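Local structure of sensor protein kinase HptS (6LKG) at residues 14-19 with 56-61; 83-88 with 103-108. The protein probably senses an extracellular signal and relays it by autophosphorylation on histidine, as the membrane-bound sensor kinase of a two-component system. One frame throughout, in Å; residues are numbered along the deposited sequence.

Overall arrangement
Both contacts involve the same four-stranded antiparallel sheet, in which strands 60-67 and 98-107 are neighbours; their centres lie 10 Å apart. Contact 1, partly buried, joins the long helix 3-27 to the loop leading into strand 60-67, and its chemistry is mostly that of side chains: a threonine, a glutamine amide tied to its own loop and a leucine methyl. Contact 2, near the centre of the chain and buried, pairs strands 85-93 and 98-107 through backbone hydrogen bonds, with methionines and aromatic rings packed around them. The two touch directly where T60 bonds N107 and the backbone of A106.

Contact 1: residues 14-19 with 56-61; sequences LHHTEK and QQPATL
T17 reaches from helix 3-27 into the turn before strand 60-67. OG1 lies 3.1 Å from Q57 OE1, with S13 O, one turn back along the helix, as a second possible acceptor for the same proton. CG2 touches Q57 OE1 too, at 3.3 Å, and meets L61 CD1 tip to tip at 3.8 Å. Threonine suits a place that needs a hydroxyl toward the amide oxygen and a methyl toward the leucine. H16 works at the margin: with its CG swung anti to the backbone N (chi1 175°), the imidazole brings its CE1 edge in plane to Q56 O at 3.8 Å, while P58 CD and Q57 CA also sit along that edge. The setting is a long N-terminal helix laid over a mixed helix-sheet domain; two successive four-stranded antiparallel sheets beside such a helix are consistent with a double Cache, PAS-like sensor module. The Q57 amide that T17 meets is held by its own loop and by the end of helix 40-54. The side chain bends at chi2 (87°), turning NE2 back to A59 O, 2.6 Å away, and NE2 also bonds I54 O. A weak bond from A59 N to Q57 OE1, 2.9 Å long, further restrains the amide's rotation. Q56 O, beside the histidine, receives Q20 NE2 from the next turn of the helix.

Contact 2: residues 83-88 with 103-108; sequences NMYLFS and IYMANT
Y85 and M105 exchange two backbone bonds as a hydrogen-bonded pair in the antiparallel hairpin of strands 85-93 and 98-107. M105 N to Y85 O is 2.9 Å long and fairly straight, 168° at the hydrogen; Y85 N to M105 O is 3.0 Å. A classic beta bulge follows: F87 and S88 both face I103, so that I103 O takes a 2.8 Å bond from F87 N, nearly along the C=O axis, and a weak one from S88 N. I103 N in turn donates to S88 O, completing the bulge. A water donates to N83 O and A106 O and so bridges the two segments ahead of the Y85-M105 pair.

Between the bonded pairs, L86 and Y104 stand opposite each other on one face. The flat tyrosine ring offers its face to L86 CD1, 4.2 Å from the centroid, a CH-pi contact. M84, long and flexible, runs across Y104 at about a right angle, with SD 3.8 Å from Y104 CB and in an oblique Met-aromatic contact with the ring; its CG and SD also cover A106 CB.

On the other face M105 CE packs on Y85 CB, the unbranched chain bending at chi3 (72°) to fold the methyl back there. M105 CB meets F87 CD2, and its sulfur sits obliquely to that ring as a second Met-aromatic contact. L14 and I21 of helix 3-27 pack on this layer, while Y85 OH bonds H164 and H161. S88 OG lies buried 3.5 Å from I103 CG1, with no polar partner in the model.

Contact 1: residues 14-19 with 56-61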
loop_
_atom_site.group_PDB
_atom_site.type_symbol
_atom_site.label_atom_id
_atom_site.label_comp_id
_atom_site.label_asym_id
_atom_site.label_seq_id
_atom_site.Cartn_x
_atom_site.Cartn_y
_atom_site.Cartn_z
ATOM N N LEU D 14 -14.913 -7.585 -19.068
ATOM C CA LEU D 14 -13.708 -6.890 -19.511
ATOM C C LEU D 14 -13.794 -6.532 -20.989
ATOM O O LEU D 14 -13.364 -5.447 -21.395
ATOM C CB LEU D 14 -12.475 -7.745 -19.224
ATOM C CG LEU D 14 -12.122 -7.907 -17.743
ATOM C CD1 LEU D 14 -11.017 -8.935 -17.559
ATOM C CD2 LEU D 14 -11.727 -6.569 -17.133
ATOM N N HIS D 15 -14.353 -7.430 -21.806
ATOM C CA HIS D 15 -14.521 -7.140 -23.227
ATOM C C HIS D 15 -15.462 -5.961 -23.435
ATOM O O HIS D 15 -15.230 -5.118 -24.309
ATOM C CB HIS D 15 -15.042 -8.377 -23.956
ATOM C CG HIS D 15 -14.040 -9.485 -24.056
ATOM N ND1 HIS D 15 -14.347 -10.718 -24.592
ATOM C CD2 HIS D 15 -12.740 -9.548 -23.686
ATOM C CE1 HIS D 15 -13.277 -11.492 -24.549
ATOM N NE2 HIS D 15 -12.288 -10.807 -24.005
ATOM N N HIS D 16 -16.536 -5.891 -22.647
ATOM C CA HIS D 16 -17.462 -4.767 -22.745
ATOM C C HIS D 16 -16.788 -3.455 -22.370
ATOM O O HIS D 16 -16.965 -2.440 -23.051
ATOM C CB HIS D 16 -18.678 -5.010 -21.854
ATOM C CG HIS D 16 -19.619 -3.850 -21.796
ATOM N ND1 HIS D 16 -19.582 -2.930 -20.772
ATOM C CD2 HIS D 16 -20.600 -3.441 -22.636
ATOM C CE1 HIS D 16 -20.510 -2.013 -20.971
ATOM N NE2 HIS D 16 -21.142 -2.298 -22.097
ATOM N N THR D 17 -16.014 -3.454 -21.281
ATOM C CA THR D 17 -15.310 -2.239 -20.884
ATOM C C THR D 17 -14.330 -1.795 -21.961
ATOM O O THR D 17 -14.264 -0.608 -22.302
ATOM C CB THR D 17 -14.580 -2.462 -19.558
ATOM O OG1 THR D 17 -15.536 -2.588 -18.497
ATOM C CG2 THR D 17 -13.644 -1.295 -19.258
ATOM N N GLU D 18 -13.577 -2.741 -22.522
ATOM C CA GLU D 18 -12.590 -2.389 -23.535
ATOM C C GLU D 18 -13.263 -1.908 -24.814
ATOM O O GLU D 18 -12.754 -1.004 -25.489
ATOM C CB GLU D 18 -11.677 -3.583 -23.814
ATOM C CG GLU D 18 -10.343 -3.193 -24.414
ATOM C CD GLU D 18 -10.385 -3.095 -25.923
ATOM O OE1 GLU D 18 -11.314 -3.664 -26.536
ATOM O OE2 GLU D 18 -9.472 -2.463 -26.493
ATOM N N LYS D 19 -14.409 -2.496 -25.165
ATOM C CA LYS D 19 -15.105 -2.072 -26.374
ATOM C C LYS D 19 -15.660 -0.658 -26.227
ATOM O O LYS D 19 -15.713 0.089 -27.211
ATOM C CB LYS D 19 -16.208 -3.078 -26.725
ATOM C CG LYS D 19 -17.006 -2.742 -27.980
ATOM C CD LYS D 19 -18.049 -3.814 -28.271
ATOM C CE LYS D 19 -18.936 -3.430 -29.447
ATOM N NZ LYS D 19 -19.925 -4.497 -29.770
ATOM N N GLN D 56 -20.000 4.587 -18.024
ATOM C CA GLN D 56 -20.770 3.721 -18.904
ATOM C C GLN D 56 -20.413 2.250 -18.745
ATOM O O GLN D 56 -21.056 1.400 -19.369
ATOM C CB GLN D 56 -20.549 4.133 -20.364
ATOM C CG GLN D 56 -21.200 5.445 -20.762
ATOM C CD GLN D 56 -20.675 5.968 -22.085
ATOM O OE1 GLN D 56 -19.491 5.829 -22.393
ATOM N NE2 GLN D 56 -21.559 6.552 -22.885
ATOM N N GLN D 57 -19.405 1.936 -17.944
ATOM C CA GLN D 57 -18.921 0.587 -17.708
ATOM C C GLN D 57 -18.808 0.341 -16.209
ATOM O O GLN D 57 -18.727 1.291 -15.423
ATOM C CB GLN D 57 -17.574 0.367 -18.412
ATOM C CG GLN D 57 -16.541 1.401 -18.072
ATOM C CD GLN D 57 -15.787 1.024 -16.829
ATOM O OE1 GLN D 57 -15.329 -0.108 -16.699
ATOM N NE2 GLN D 57 -15.665 1.960 -15.898
ATOM N N PRO D 58 -18.820 -0.932 -15.772
ATOM C CA PRO D 58 -18.801 -1.221 -14.328
ATOM C C PRO D 58 -17.450 -1.087 -13.630
ATOM O O PRO D 58 -17.411 -0.769 -12.437
ATOM C CB PRO D 58 -19.298 -2.670 -14.268
ATOM C CG PRO D 58 -18.836 -3.261 -15.547
ATOM C CD PRO D 58 -18.946 -2.164 -16.573
ATOM N N ALA D 59 -16.347 -1.343 -14.330
ATOM C CA ALA D 59 -15.051 -1.437 -13.668
ATOM C C ALA D 59 -14.605 -0.090 -13.100
ATOM O O ALA D 59 -15.034 0.980 -13.542
ATOM C CB ALA D 59 -13.989 -1.968 -14.631
ATOM N N THR D 60 -13.737 -0.161 -12.091
ATOM C CA THR D 60 -13.106 1.024 -11.514
ATOM C C THR D 60 -11.943 1.423 -12.411
ATOM O O THR D 60 -10.886 0.789 -12.399
ATOM C CB THR D 60 -12.629 0.749 -10.091
ATOM O OG1 THR D 60 -13.731 0.307 -9.288
ATOM C CG2 THR D 60 -12.031 2.007 -9.474
ATOM N N LEU D 61 -12.138 2.474 -13.199
ATOM C CA LEU D 61 -11.152 2.907 -14.174
ATOM C C LEU D 61 -10.595 4.270 -13.796
ATOM O O LEU D 61 -11.303 5.125 -13.258
ATOM C CB LEU D 61 -11.743 2.977 -15.585
ATOM C CG LEU D 61 -12.261 1.692 -16.227
ATOM C CD1 LEU D 61 -12.683 1.972 -17.662
ATOM C CD2 LEU D 61 -11.210 0.598 -16.172
#

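Contact 2: residues 83-88 with 103-108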
loop_
_atom_site.group_PDB
_atom_site.type_symbol
_atom_site.label_atom_id
_atom_site.label_comp_id
_atom_site.label_asym_id
_atom_site.label_seq_id
_atom_site.Cartn_x
_atom_site.Cartn_y
_atom_site.Cartn_z
ATOM N N ASN D 83 0.193 -0.611 -9.476
ATOM C CA ASN D 83 -0.562 -1.736 -8.947
ATOM C C ASN D 83 -1.888 -1.928 -9.669
ATOM O O ASN D 83 -2.761 -2.646 -9.167
ATOM C CB ASN D 83 -0.803 -1.554 -7.447
ATOM C CG ASN D 83 0.457 -1.730 -6.626
ATOM O OD1 ASN D 83 1.293 -2.581 -6.927
ATOM N ND2 ASN D 83 0.599 -0.923 -5.581
ATOM N N MET D 84 -2.053 -1.312 -10.835
ATOM C CA MET D 84 -3.271 -1.412 -11.618
ATOM C C MET D 84 -2.967 -2.051 -12.965
ATOM O O MET D 84 -1.820 -2.096 -13.417
ATOM C CB MET D 84 -3.910 -0.036 -11.840
ATOM C CG MET D 84 -4.279 0.702 -10.570
ATOM S SD MET D 84 -4.995 2.311 -10.944
ATOM C CE MET D 84 -5.011 3.052 -9.316
ATOM N N TYR D 85 -4.022 -2.526 -13.614
ATOM C CA TYR D 85 -3.909 -3.133 -14.934
ATOM C C TYR D 85 -3.916 -2.027 -15.979
ATOM O O TYR D 85 -4.912 -1.312 -16.124
ATOM C CB TYR D 85 -5.056 -4.115 -15.150
ATOM C CG TYR D 85 -5.134 -4.730 -16.531
ATOM C CD1 TYR D 85 -4.056 -5.416 -17.073
ATOM C CD2 TYR D 85 -6.305 -4.655 -17.277
ATOM C CE1 TYR D 85 -4.134 -5.990 -18.332
ATOM C CE2 TYR D 85 -6.394 -5.226 -18.529
ATOM C CZ TYR D 85 -5.308 -5.892 -19.053
ATOM O OH TYR D 85 -5.403 -6.459 -20.302
ATOM N N LEU D 86 -2.802 -1.862 -16.691
ATOM C CA LEU D 86 -2.800 -0.952 -17.828
ATOM C C LEU D 86 -3.678 -1.552 -18.915
ATOM O O LEU D 86 -3.399 -2.644 -19.423
ATOM C CB LEU D 86 -1.386 -0.703 -18.349
ATOM C CG LEU D 86 -1.374 0.102 -19.656
ATOM C CD1 LEU D 86 -2.088 1.438 -19.473
ATOM C CD2 LEU D 86 0.041 0.319 -20.177
ATOM N N PHE D 87 -4.737 -0.839 -19.275
ATOM C CA PHE D 87 -5.819 -1.421 -20.048
ATOM C C PHE D 87 -5.857 -0.906 -21.476
ATOM O O PHE D 87 -6.190 -1.667 -22.387
ATOM C CB PHE D 87 -7.148 -1.132 -19.333
ATOM C CG PHE D 87 -8.257 -2.104 -19.639
ATOM C CD1 PHE D 87 -8.216 -2.933 -20.746
ATOM C CD2 PHE D 87 -9.298 -2.257 -18.739
ATOM C CE1 PHE D 87 -9.234 -3.831 -20.994
ATOM C CE2 PHE D 87 -10.313 -3.163 -18.973
ATOM C CZ PHE D 87 -10.280 -3.952 -20.104
ATOM N N SER D 88 -5.451 0.340 -21.706
ATOM C CA SER D 88 -5.296 0.840 -23.063
ATOM C C SER D 88 -4.398 2.067 -23.040
ATOM O O SER D 88 -4.342 2.795 -22.046
ATOM C CB SER D 88 -6.653 1.171 -23.697
ATOM O OG SER D 88 -7.216 2.338 -23.125
ATOM N N ILE D 103 -5.578 4.316 -19.776
ATOM C CA ILE D 103 -6.719 3.890 -18.976
ATOM C C ILE D 103 -6.263 2.719 -18.120
ATOM O O ILE D 103 -5.798 1.701 -18.648
ATOM C CB ILE D 103 -7.918 3.488 -19.847
ATOM C CG1 ILE D 103 -8.343 4.645 -20.754
ATOM C CG2 ILE D 103 -9.082 3.061 -18.967
ATOM C CD1 ILE D 103 -8.871 5.836 -20.019
ATOM N N TYR D 104 -6.389 2.863 -16.805
ATOM C CA TYR D 104 -6.015 1.825 -15.857
ATOM C C TYR D 104 -7.265 1.252 -15.208
ATOM O O TYR D 104 -8.236 1.975 -14.967
ATOM C CB TYR D 104 -5.085 2.365 -14.766
ATOM C CG TYR D 104 -3.694 2.734 -15.227
ATOM C CD1 TYR D 104 -2.676 1.790 -15.245
ATOM C CD2 TYR D 104 -3.390 4.032 -15.618
ATOM C CE1 TYR D 104 -1.399 2.122 -15.655
ATOM C CE2 TYR D 104 -2.113 4.373 -16.030
ATOM C CZ TYR D 104 -1.124 3.415 -16.044
ATOM O OH TYR D 104 0.147 3.747 -16.452
ATOM N N MET D 105 -7.240 -0.047 -14.928
ATOM C CA MET D 105 -8.286 -0.703 -14.157
ATOM C C MET D 105 -7.718 -1.081 -12.797
ATOM O O MET D 105 -6.806 -1.912 -12.710
ATOM C CB MET D 105 -8.824 -1.937 -14.881
ATOM C CG MET D 105 -9.922 -2.659 -14.115
ATOM S SD MET D 105 -10.212 -4.336 -14.697
ATOM C CE MET D 105 -8.749 -5.176 -14.094
ATOM N N ALA D 106 -8.255 -0.470 -11.739
ATOM C CA ALA D 106 -7.834 -0.829 -10.391
ATOM C C ALA D 106 -8.544 -2.085 -9.909
ATOM O O ALA D 106 -7.955 -2.887 -9.174
ATOM C CB ALA D 106 -8.093 0.330 -9.427
ATOM N N ASN D 107 -9.788 -2.276 -10.332
ATOM C CA ASN D 107 -10.576 -3.452 -9.992
ATOM C C ASN D 107 -11.832 -3.422 -10.851
ATOM O O ASN D 107 -12.084 -2.464 -11.586
ATOM C CB ASN D 107 -10.927 -3.484 -8.500
ATOM C CG ASN D 107 -11.686 -2.247 -8.049
ATOM O OD1 ASN D 107 -12.863 -2.075 -8.367
ATOM N ND2 ASN D 107 -11.012 -1.378 -7.304
ATOM N N THR D 108 -12.617 -4.488 -10.749
ATOM C CA THR D 108 -13.950 -4.543 -11.320
ATOM C C THR D 108 -14.853 -5.269 -10.332
ATOM O O THR D 108 -14.377 -6.119 -9.569
ATOM C CB THR D 108 -13.956 -5.236 -12.696
ATOM O OG1 THR D 108 -15.109 -4.824 -13.443
ATOM C CG2 THR D 108 -13.957 -6.747 -12.558
HETATM O O HOH W 1 -5.291 -2.153 -8.415
#